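Local coordinates for scarecrow-like protein 3 (Arabidopsis thaliana, PDB 6KPB) that probably acts as a transcription factor in plant development, forming a homodimer and binding zinc finger proteins of the IDD family such as JACKDAW, at residues R415-K418 with Q424-D427; L54-L59 with D91-I96; H196-G201 with T248-A253. All coordinates share one frame; numbering follows the deposited sequence.

Contact 1: residues R415-K418 with Q424-D427; sequences RHEK and QRID
A salt bridge in the predicted SAW region of the GRAS domain joins Glu417, in the loop that leads up to helix 419-428, to Arg425 on that same helix. Lys418, next to Glu417, is the N-cap residue, so the bridge links the approach to the helix with its body. The backbones stay well apart, the CA atoms of Glu417 and Arg425 being 10.9 Å from each other, and the two side chains do the spanning. Glu417 OE1 lies 3.0 Å from Arg425 NH1, and the bond is bent, with an N-H...O angle of 137°. OE1 receives it on its syn lone pair, the side of the other carboxylate oxygen, while sitting at the guanidinium edge and tilted from its plane. Carboxylate and guanidinium planes stand 44° apart, and Glu417 OE2 is 4.1 Å from Arg425 NH1, so the pairing is single-pronged rather than flat and two-pronged. The arginine reaches across with CG trans to its backbone nitrogen and a kink at chi3 (-59°), so that its tip meets the extended glutamate at about a right angle. OE2 is held separately by Asn356 ND2, with a weak, long ion pair to Lys421. Replacing Glu417 with an alanine would probably leave the Arg425 guanidinium without this carboxylate and Asn356 ND2 without its acceptor. With one oxygen given to a cation and the other to an amide, the buried carboxylate is limited in its rotation, and the nearby positive charges would be expected to favour its ionised form.

Contact 2: residues L54-L59 with D91-I96; sequences LYLIHL and DTMQRI
Met93 meets Leu56 and Ile57 where two helices of the predicted leucine-rich repeat region LRI run side by side, the axes of the two short segments 9.8 Å apart at closest approach and inclined by 20°, nearly parallel. The second segment opens at Asp91, the N-cap of helix 92-109, whose OD1 accepts from Met93 N at 2.9 Å from above the carboxylate plane. In return Asp91 N donates to Gln94 OE1 at 3.0 Å, completing a capping box, and Asp91 OD2 pairs with Arg52. Past Thr92, which turns to other neighbours, Met93 gives the largest single share of the contact. Its CG is trans to the backbone nitrogen (chi1 -155°), and bends at chi2 and chi3 bring CE to 3.5 Å from Ile57 CG1, the two side chains crossing at about a right angle. Leu56 CD1 lies 4.2 Å from Met93 CG and 3.7 Å from Met93 O, so this methyl rests on backbone as well as side chain. Gln94 adds its CA, 4.0 Å from Leu56 CD1, while its NE2 is bound by Leu85 O. Helix 72-85 meets Leu56 through Leu85, helix 360-381 covers the Thr92 and Ile96 side, and apolar side chains of the bound peptide pack on Ile57 and Met93.

Contact 3: residues H196-G201 with T248-A253; sequences HLRITG and TGEALA
Arg198 and Glu250 form a salt bridge at one end of the parallel part of the GRAS domain's Rossmann-like sheet. Strand 166-171 lies between strands 196-203 and 251-257 and pairs with both, which explains why the nearest CA atoms, of Arg198 and Leu252, are still 9.4 Å apart: the side chains must reach past the intervening strand. Arg198 sends CG trans to its backbone nitrogen and then bends at chi2 (148°), staying extended at chi3 before the guanidinium turns at chi4. Glu250, in the loop just ahead of its strand, takes a less common start, with CG lying between the backbone nitrogen and carbonyl carbon (chi1 56°), and beyond CG the chain is extended. The two side chains approach at a slant, with guanidinium and carboxylate planes 31° apart. The carboxylate comes in at the guanidinium edge, and Glu250 CD lies in its plane 3.6 Å from Arg198 NH2. Each group has a second hold: Arg198 NH1 donates to Arg245 O, and Glu250 OE1 accepts from Lys247 N, with a weak bond from His168 of the middle strand. The bridge therefore ties the start of strand 196-203 to the loop entering strand 251-257. A single nitrogen, Arg198 NH2, faces the carboxylate, lying 3.0 Å from Glu250 OE1 and 3.5 Å from Glu250 OE2.

Along the chain the contacts follow in series: contact 2 closes first, then contact 3, then contact 1, all within the GRAS domain. Contacts 2 and 3 lie on opposite sides of the chain's centre, their own centres 48 Å apart. Contact 1 is 30 Å from contact 2 and 26 Å from contact 3, centre to centre, with about 13 Å between nearest atoms in each case. None touches another: contact 2 lies within the helical part that packs on the bound peptide, contact 3 within the mixed sheet, and contact 1 beside that sheet, where its Ile426 packs on strands 345-351 and 472-482, so each holds a different part of the domain together.

Contact 1: residues R415-K418 with Q424-D427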
# COMPACT_ATOMS: atom_id res chain seq x y z
N ARG A 415 22.60 -1.80 9.11
CA ARG A 415 23.92 -2.42 9.21
C ARG A 415 24.26 -2.64 10.68
O ARG A 415 25.06 -1.93 11.29
CB ARG A 415 24.97 -1.57 8.50
CG ARG A 415 24.75 -1.46 7.00
CD ARG A 415 25.75 -0.53 6.35
NE ARG A 415 25.71 -0.63 4.89
CZ ARG A 415 26.49 -1.43 4.18
NH1 ARG A 415 27.38 -2.20 4.79
NH2 ARG A 415 26.38 -1.46 2.86
N HIS A 416 23.62 -3.65 11.26
CA HIS A 416 23.80 -3.95 12.67
C HIS A 416 25.17 -4.59 12.91
O HIS A 416 25.62 -5.44 12.13
CB HIS A 416 22.70 -4.88 13.16
CG HIS A 416 21.32 -4.42 12.81
ND1 HIS A 416 20.28 -5.29 12.55
CD2 HIS A 416 20.80 -3.18 12.66
CE1 HIS A 416 19.19 -4.61 12.26
NE2 HIS A 416 19.48 -3.32 12.32
N GLU A 417 25.83 -4.17 13.99
CA GLU A 417 27.11 -4.75 14.38
C GLU A 417 27.09 -5.00 15.88
O GLU A 417 26.25 -4.47 16.61
CB GLU A 417 28.28 -3.84 14.00
CG GLU A 417 28.47 -3.68 12.49
CD GLU A 417 29.80 -3.04 12.13
OE1 GLU A 417 30.34 -2.28 12.96
OE2 GLU A 417 30.30 -3.32 11.02
N LYS A 418 28.02 -5.84 16.34
CA LYS A 418 28.02 -6.24 17.74
C LYS A 418 28.60 -5.13 18.62
O LYS A 418 29.20 -4.16 18.15
CB LYS A 418 28.81 -7.54 17.93
CG LYS A 418 28.12 -8.77 17.34
CD LYS A 418 28.50 -10.03 18.09
CE LYS A 418 27.76 -10.12 19.43
NZ LYS A 418 26.29 -10.25 19.24
N GLN A 424 34.97 -0.08 20.32
CA GLN A 424 36.18 0.40 19.67
C GLN A 424 35.90 1.65 18.85
O GLN A 424 36.63 2.64 18.92
CB GLN A 424 36.78 -0.69 18.77
CG GLN A 424 37.19 -1.96 19.48
CD GLN A 424 37.93 -2.91 18.56
OE1 GLN A 424 38.56 -2.48 17.59
NE2 GLN A 424 37.85 -4.20 18.86
N ARG A 425 34.82 1.62 18.06
CA ARG A 425 34.49 2.75 17.19
C ARG A 425 34.21 4.01 18.01
O ARG A 425 34.71 5.09 17.69
CB ARG A 425 33.27 2.38 16.33
CG ARG A 425 33.11 3.22 15.09
CD ARG A 425 31.89 2.78 14.29
NE ARG A 425 31.96 1.38 13.88
CZ ARG A 425 32.61 0.95 12.81
NH1 ARG A 425 32.61 -0.34 12.51
NH2 ARG A 425 33.26 1.81 12.03
N ILE A 426 33.43 3.88 19.08
CA ILE A 426 33.09 5.03 19.90
C ILE A 426 34.29 5.48 20.73
O ILE A 426 34.53 6.69 20.89
CB ILE A 426 31.87 4.71 20.78
CG1 ILE A 426 30.61 4.56 19.92
CG2 ILE A 426 31.66 5.79 21.84
CD1 ILE A 426 29.40 4.09 20.68
N ASP A 427 35.06 4.53 21.26
CA ASP A 427 36.23 4.89 22.06
C ASP A 427 37.30 5.57 21.21
O ASP A 427 37.98 6.48 21.69
CB ASP A 427 36.79 3.65 22.76
CG ASP A 427 38.05 3.94 23.55
OD1 ASP A 427 39.14 3.98 22.95
OD2 ASP A 427 37.94 4.13 24.78

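Contact 2: residues L54-L59 with D91-I96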
# COMPACT_ATOMS: atom_id res chain seq x y z
N LEU A 54 12.63 -27.39 8.64
CA LEU A 54 14.02 -27.59 8.23
C LEU A 54 14.17 -27.50 6.72
O LEU A 54 15.19 -26.99 6.23
CB LEU A 54 14.52 -28.94 8.74
CG LEU A 54 15.84 -28.87 9.51
CD1 LEU A 54 15.70 -27.87 10.63
CD2 LEU A 54 16.25 -30.22 10.05
N TYR A 55 13.18 -27.99 5.97
CA TYR A 55 13.22 -27.85 4.52
C TYR A 55 13.17 -26.39 4.10
O TYR A 55 13.78 -26.01 3.09
CB TYR A 55 12.06 -28.64 3.90
CG TYR A 55 12.12 -28.76 2.39
CD1 TYR A 55 13.32 -29.05 1.75
CD2 TYR A 55 10.99 -28.58 1.62
CE1 TYR A 55 13.38 -29.16 0.37
CE2 TYR A 55 11.04 -28.69 0.24
CZ TYR A 55 12.23 -28.98 -0.38
OH TYR A 55 12.28 -29.09 -1.75
N LEU A 56 12.46 -25.55 4.86
CA LEU A 56 12.43 -24.12 4.57
C LEU A 56 13.82 -23.51 4.70
O LEU A 56 14.19 -22.63 3.92
CB LEU A 56 11.43 -23.42 5.49
CG LEU A 56 9.95 -23.58 5.16
CD1 LEU A 56 9.08 -23.13 6.32
CD2 LEU A 56 9.61 -22.80 3.90
N ILE A 57 14.58 -23.95 5.70
CA ILE A 57 15.93 -23.42 5.90
C ILE A 57 16.82 -23.78 4.71
O ILE A 57 17.52 -22.92 4.16
CB ILE A 57 16.53 -23.96 7.21
CG1 ILE A 57 15.50 -23.90 8.34
CG2 ILE A 57 17.78 -23.17 7.59
CD1 ILE A 57 16.02 -24.43 9.65
N HIS A 58 16.80 -25.05 4.31
CA HIS A 58 17.56 -25.49 3.15
C HIS A 58 17.21 -24.67 1.91
O HIS A 58 18.10 -24.22 1.18
CB HIS A 58 17.32 -26.98 2.90
CG HIS A 58 18.11 -27.54 1.76
ND1 HIS A 58 19.48 -27.69 1.80
CD2 HIS A 58 17.72 -27.99 0.54
CE1 HIS A 58 19.90 -28.21 0.65
NE2 HIS A 58 18.85 -28.40 -0.12
N LEU A 59 15.91 -24.44 1.67
CA LEU A 59 15.50 -23.62 0.53
C LEU A 59 16.10 -22.22 0.60
O LEU A 59 16.55 -21.68 -0.41
CB LEU A 59 13.97 -23.55 0.47
CG LEU A 59 13.19 -24.53 -0.40
CD1 LEU A 59 11.91 -24.95 0.28
CD2 LEU A 59 12.90 -23.92 -1.76
N ASP A 91 3.45 -21.16 11.42
CA ASP A 91 4.26 -21.23 12.62
C ASP A 91 5.47 -20.31 12.46
O ASP A 91 5.60 -19.57 11.48
CB ASP A 91 4.65 -22.68 12.91
CG ASP A 91 5.76 -23.18 12.00
OD1 ASP A 91 6.94 -22.97 12.34
OD2 ASP A 91 5.45 -23.80 10.96
N THR A 92 6.37 -20.34 13.44
CA THR A 92 7.50 -19.41 13.46
C THR A 92 8.34 -19.53 12.20
O THR A 92 8.71 -18.53 11.58
CB THR A 92 8.35 -19.65 14.71
OG1 THR A 92 7.52 -19.65 15.87
CG2 THR A 92 9.42 -18.57 14.85
N MET A 93 8.67 -20.76 11.80
CA MET A 93 9.53 -20.95 10.63
C MET A 93 8.82 -20.55 9.35
O MET A 93 9.46 -20.05 8.42
CB MET A 93 10.00 -22.40 10.56
CG MET A 93 11.30 -22.55 9.79
SD MET A 93 12.61 -21.58 10.55
CE MET A 93 13.54 -21.06 9.11
N GLN A 94 7.50 -20.77 9.27
CA GLN A 94 6.76 -20.33 8.09
C GLN A 94 6.76 -18.81 7.98
O GLN A 94 6.88 -18.26 6.88
CB GLN A 94 5.32 -20.85 8.15
CG GLN A 94 5.21 -22.36 8.21
CD GLN A 94 3.78 -22.85 8.10
OE1 GLN A 94 3.12 -23.09 9.10
NE2 GLN A 94 3.31 -23.00 6.87
N ARG A 95 6.63 -18.12 9.11
CA ARG A 95 6.64 -16.66 9.09
C ARG A 95 8.04 -16.14 8.77
O ARG A 95 8.20 -15.24 7.94
CB ARG A 95 6.14 -16.12 10.43
CG ARG A 95 4.71 -16.56 10.76
CD ARG A 95 4.42 -16.48 12.26
NE ARG A 95 3.63 -15.31 12.62
CZ ARG A 95 2.31 -15.31 12.74
NH1 ARG A 95 1.62 -16.42 12.52
NH2 ARG A 95 1.67 -14.20 13.08
N ILE A 96 9.07 -16.71 9.41
CA ILE A 96 10.45 -16.33 9.10
C ILE A 96 10.74 -16.52 7.62
O ILE A 96 11.26 -15.62 6.95
CB ILE A 96 11.43 -17.14 9.97
CG1 ILE A 96 11.44 -16.62 11.41
CG2 ILE A 96 12.83 -17.10 9.37
CD1 ILE A 96 12.27 -15.37 11.58

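Contact 3: residues H196-G201 with T248-A253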
# COMPACT_ATOMS: atom_id res chain seq x y z
N HIS A 196 16.37 23.49 35.11
CA HIS A 196 15.74 23.87 33.85
C HIS A 196 16.04 22.78 32.82
O HIS A 196 17.21 22.51 32.52
CB HIS A 196 16.23 25.22 33.36
CG HIS A 196 15.64 25.63 32.04
ND1 HIS A 196 16.06 25.11 30.84
CD2 HIS A 196 14.65 26.50 31.75
CE1 HIS A 196 15.36 25.64 29.86
NE2 HIS A 196 14.49 26.49 30.38
N LEU A 197 15.00 22.16 32.29
CA LEU A 197 15.14 21.05 31.36
C LEU A 197 14.82 21.52 29.95
O LEU A 197 13.77 22.13 29.72
CB LEU A 197 14.24 19.88 31.74
CG LEU A 197 14.35 18.67 30.82
CD1 LEU A 197 15.80 18.22 30.71
CD2 LEU A 197 13.48 17.53 31.33
N ARG A 198 15.72 21.23 29.02
CA ARG A 198 15.49 21.47 27.60
C ARG A 198 15.70 20.17 26.85
O ARG A 198 16.70 19.47 27.08
CB ARG A 198 16.42 22.56 27.07
CG ARG A 198 16.32 22.79 25.57
CD ARG A 198 16.58 24.24 25.22
NE ARG A 198 16.98 24.41 23.83
CZ ARG A 198 18.24 24.54 23.43
NH1 ARG A 198 18.52 24.69 22.14
NH2 ARG A 198 19.22 24.53 24.32
N ILE A 199 14.76 19.83 25.98
CA ILE A 199 14.83 18.61 25.18
C ILE A 199 14.71 19.00 23.71
O ILE A 199 13.77 19.69 23.32
CB ILE A 199 13.73 17.61 25.56
CG1 ILE A 199 13.93 17.14 27.01
CG2 ILE A 199 13.74 16.42 24.61
CD1 ILE A 199 12.97 16.05 27.42
N THR A 200 15.68 18.56 22.91
CA THR A 200 15.67 18.77 21.47
C THR A 200 15.33 17.45 20.80
O THR A 200 16.08 16.47 20.92
CB THR A 200 17.03 19.29 20.98
OG1 THR A 200 17.30 20.55 21.60
CG2 THR A 200 17.00 19.47 19.47
N GLY A 201 14.20 17.42 20.09
CA GLY A 201 13.71 16.21 19.45
C GLY A 201 13.94 16.24 17.95
O GLY A 201 13.52 17.18 17.27
N THR A 248 25.67 27.75 25.49
CA THR A 248 26.86 27.58 26.31
C THR A 248 26.49 27.60 27.78
O THR A 248 25.58 28.33 28.20
CB THR A 248 27.88 28.68 26.00
OG1 THR A 248 27.87 28.96 24.60
CG2 THR A 248 29.28 28.25 26.40
N GLY A 249 27.19 26.79 28.57
CA GLY A 249 26.96 26.74 30.00
C GLY A 249 25.88 25.78 30.46
O GLY A 249 25.62 25.71 31.67
N GLU A 250 25.26 25.04 29.55
CA GLU A 250 24.24 24.06 29.90
C GLU A 250 24.80 22.66 29.71
O GLU A 250 25.47 22.37 28.72
CB GLU A 250 22.98 24.25 29.05
CG GLU A 250 23.20 24.19 27.55
CD GLU A 250 21.91 24.28 26.77
OE1 GLU A 250 21.90 23.87 25.59
OE2 GLU A 250 20.90 24.77 27.33
N ALA A 251 24.51 21.79 30.68
CA ALA A 251 24.97 20.41 30.60
C ALA A 251 24.17 19.66 29.55
O ALA A 251 22.96 19.83 29.42
CB ALA A 251 24.83 19.73 31.97
N LEU A 252 24.87 18.82 28.79
CA LEU A 252 24.31 18.20 27.59
C LEU A 252 24.37 16.68 27.70
O LEU A 252 25.33 16.11 28.22
CB LEU A 252 25.08 18.65 26.34
CG LEU A 252 24.46 18.31 24.99
CD1 LEU A 252 23.14 19.04 24.81
CD2 LEU A 252 25.42 18.64 23.86
N ALA A 253 23.32 16.03 27.21
CA ALA A 253 23.26 14.58 27.11
C ALA A 253 22.68 14.21 25.75
O ALA A 253 21.76 14.86 25.26
CB ALA A 253 22.41 13.97 28.23